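Local coordinates for extracellular matrix-binding protein ebh (Staphylococcus aureus subsp. aureus, PDB 4KJM), which probably acts as an adhesin that binds components of the host extracellular matrix, at residues Ser15-Ser20 and Asn67-Leu72. Numbering follows the deposited sequence.
Sequences SGTLAS and NAKHAL. With NA (sodium ion), chain C.
Thr-17 meets the side chains of Lys-69 and Leu-72 with its two branches. Its OG1 lies 3.4 Å from CE of Lys-69 and the same 3.4 Å from NZ. With OG1 beside the backbone N (chi1 -59°), CG2 is anti to that N and packs 4.0 Å from CD1 of Leu-72. Lys-69 reaches across toward helix 14-18 as a fully extended chain, starting with CG anti to its own N (chi1 -171°). Its ammonium forms a salt bridge with Asp-13, whose backbone O also bonds Thr-17 OG1, tying both polar ends to one residue. After Thr-17 the chain turns, and Thr-17 O accepts both N and OG of Ser-20, the latter 2.7 Å away and in the carbonyl plane on a lone pair. Ser-20 OG in turn caps Phe-23 N. In 67-72, the carbonyls of His-70 and Leu-72 and three waters coordinate a sodium ion, one water also donating to Lys-69 O; His-70 ND1 binds zinc. This is helix-to-helix packing within the all-helical FIVAR module, burying Thr-17 and Leu-72: helix 14-18 meets the C-terminal end of helix 55-71, with Tyr-34 of helix 28-44 against Thr-17 and Lys-69, and helix 21-24 against Leu-72.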
ATOM      1  N   SER A  15       8.801   5.741   1.729  1.00 24.29           N
ATOM      2  CA  SER A  15       8.321   7.034   1.310  1.00 25.11           C
ATOM      3  C   SER A  15       6.889   6.975   0.663  1.00 23.80           C
ATOM      4  O   SER A  15       6.074   7.895   0.873  1.00 23.94           O
ATOM      5  CB  SER A  15       9.399   7.759   0.478  1.00 27.87           C
ATOM      6  OG  SER A  15       9.608   7.129  -0.752  1.00 33.75           O
ATOM      7  N   GLY A  16       6.580   5.929  -0.113  1.00 23.44           N
ATOM      8  CA  GLY A  16       5.278   5.795  -0.705  1.00 23.62           C
ATOM      9  C   GLY A  16       4.213   5.485   0.395  1.00 22.95           C
ATOM     10  O   GLY A  16       3.063   5.970   0.359  1.00 23.60           O
ATOM     11  N   THR A  17       4.627   4.744   1.405  1.00 22.58           N
ATOM     12  CA  THR A  17       3.742   4.479   2.519  1.00 22.18           C
ATOM     13  C   THR A  17       3.415   5.762   3.260  1.00 21.22           C
ATOM     14  O   THR A  17       2.234   6.035   3.567  1.00 20.95           O
ATOM     15  CB  THR A  17       4.317   3.397   3.473  1.00 23.74           C
ATOM     16  OG1 THR A  17       4.532   2.183   2.752  1.00 26.46           O
ATOM     17  CG2 THR A  17       3.356   3.159   4.609  1.00 22.70           C
ATOM     18  N   LEU A  18       4.433   6.571   3.513  1.00 19.91           N
ATOM     19  CA  LEU A  18       4.263   7.727   4.328  1.00 20.74           C
ATOM     20  C   LEU A  18       3.396   8.758   3.587  1.00 21.86           C
ATOM     21  O   LEU A  18       2.880   9.671   4.200  1.00 22.38           O
ATOM     22  CB  LEU A  18       5.601   8.349   4.668  1.00 22.70           C
ATOM     23  CG  LEU A  18       6.511   7.601   5.643  1.00 24.05           C
ATOM     24  CD1 LEU A  18       7.837   8.337   5.996  1.00 28.35           C
ATOM     25  CD2 LEU A  18       5.745   7.210   6.860  1.00 24.88           C
ATOM     26  N   ALA A  19       3.342   8.680   2.264  1.00 19.87           N
ATOM     27  CA  ALA A  19       2.513   9.592   1.493  1.00 21.24           C
ATOM     28  C   ALA A  19       1.073   9.045   1.264  1.00 23.09           C
ATOM     29  O   ALA A  19       0.252   9.711   0.651  1.00 25.53           O
ATOM     30  CB  ALA A  19       3.164   9.806   0.167  1.00 21.70           C
ATOM     31  N   SER A  20       0.783   7.838   1.700  1.00 23.66           N
ATOM     32  CA  SER A  20      -0.490   7.199   1.458  1.00 21.74           C
ATOM     33  C   SER A  20      -1.530   7.685   2.525  1.00 23.00           C
ATOM     34  O   SER A  20      -1.226   7.978   3.684  1.00 22.20           O
ATOM     35  CB  SER A  20      -0.352   5.659   1.493  1.00 21.34           C
ATOM     36  OG  SER A  20      -0.197   5.163   2.853  1.00 20.08           O
ATOM     37  N   ASN A  67       4.267  -5.871  10.539  1.00 31.98           N
ATOM     38  CA  ASN A  67       3.183  -5.763  11.498  1.00 33.23           C
ATOM     39  C   ASN A  67       2.764  -4.320  11.665  1.00 31.88           C
ATOM     40  O   ASN A  67       1.546  -4.023  11.697  1.00 31.35           O
ATOM     41  CB  ASN A  67       3.636  -6.367  12.845  1.00 36.51           C
ATOM     42  CG  ASN A  67       3.700  -7.876  12.781  1.00 40.80           C
ATOM     43  OD1 ASN A  67       3.098  -8.471  11.893  1.00 43.24           O
ATOM     44  ND2 ASN A  67       4.387  -8.504  13.714  1.00 42.56           N
ATOM     45  N   ALA A  68       3.728  -3.392  11.734  1.00 30.17           N
ATOM     46  CA  ALA A  68       3.347  -1.969  11.892  1.00 29.07           C
ATOM     47  C   ALA A  68       2.637  -1.474  10.666  1.00 27.95           C
ATOM     48  O   ALA A  68       1.670  -0.679  10.736  1.00 28.55           O
ATOM     49  CB  ALA A  68       4.525  -1.070  12.213  1.00 30.30           C
ATOM     50  N   LYS A  69       3.144  -1.854   9.509  1.00 28.16           N
ATOM     51  CA  LYS A  69       2.539  -1.425   8.281  1.00 27.36           C
ATOM     52  C   LYS A  69       1.082  -1.956   8.137  1.00 28.03           C
ATOM     53  O   LYS A  69       0.169  -1.227   7.747  1.00 26.38           O
ATOM     54  CB  LYS A  69       3.393  -1.818   7.075  1.00 30.35           C
ATOM     55  CG  LYS A  69       2.872  -1.165   5.804  1.00 33.64           C
ATOM     56  CD  LYS A  69       3.660  -1.633   4.593  1.00 38.83           C
ATOM     57  CE  LYS A  69       3.175  -0.920   3.346  1.00 43.85           C
ATOM     58  NZ  LYS A  69       4.152  -1.203   2.254  1.00 54.27           N
ATOM     59  N   HIS A  70       0.892  -3.236   8.419  1.00 28.50           N
ATOM     60  CA  HIS A  70      -0.415  -3.823   8.320  1.00 33.52           C
ATOM     61  C   HIS A  70      -1.419  -3.229   9.316  1.00 31.89           C
ATOM     62  O   HIS A  70      -2.605  -3.073   8.988  1.00 32.07           O
ATOM     63  CB  HIS A  70      -0.331  -5.353   8.529  1.00 39.25           C
ATOM     64  CG  HIS A  70      -1.595  -6.045   8.224  1.00 48.91           C
ATOM     65  ND1 HIS A  70      -1.964  -6.386   6.935  1.00 56.22           N
ATOM     66  CD2 HIS A  70      -2.593  -6.480   9.034  1.00 57.43           C
ATOM     67  CE1 HIS A  70      -3.131  -7.007   6.971  1.00 61.59           C
ATOM     68  NE2 HIS A  70      -3.523  -7.094   8.232  1.00 61.20           N
ATOM     69  N   ALA A  71      -0.925  -2.780  10.455  1.00 33.07           N
ATOM     70  CA  ALA A  71      -1.752  -2.167  11.513  1.00 31.81           C
ATOM     71  C   ALA A  71      -2.239  -0.754  11.134  1.00 29.33           C
ATOM     72  O   ALA A  71      -3.250  -0.314  11.641  1.00 28.95           O
ATOM     73  CB  ALA A  71      -1.025  -2.180  12.867  1.00 32.10           C
ATOM     74  N   LEU A  72      -1.615  -0.083  10.167  1.00 26.99           N
ATOM     75  CA  LEU A  72      -2.088   1.260   9.780  1.00 26.23           C
ATOM     76  C   LEU A  72      -3.528   1.197   9.357  1.00 28.24           C
ATOM     77  O   LEU A  72      -3.953   0.266   8.637  1.00 27.41           O
ATOM     78  CB  LEU A  72      -1.231   1.805   8.631  1.00 25.17           C
ATOM     79  CG  LEU A  72       0.244   1.973   8.945  1.00 24.66           C
ATOM     80  CD1 LEU A  72       0.964   2.343   7.687  1.00 25.47           C
ATOM     81  CD2 LEU A  72       0.418   3.108   9.919  1.00 25.72           C
TER
HETATM   82 NA    NA C 201      -4.051  -1.812   7.534  1.00 35.19          NA
HETATM   83  O   HOH W   1      -2.182  -1.295   6.285  1.00 28.14           O
HETATM   84  O   HOH W   2      -5.655  -0.466   6.366  1.00 41.17           O
HETATM   85  O   HOH W   3      -6.010  -2.536   8.868  1.00 39.68           O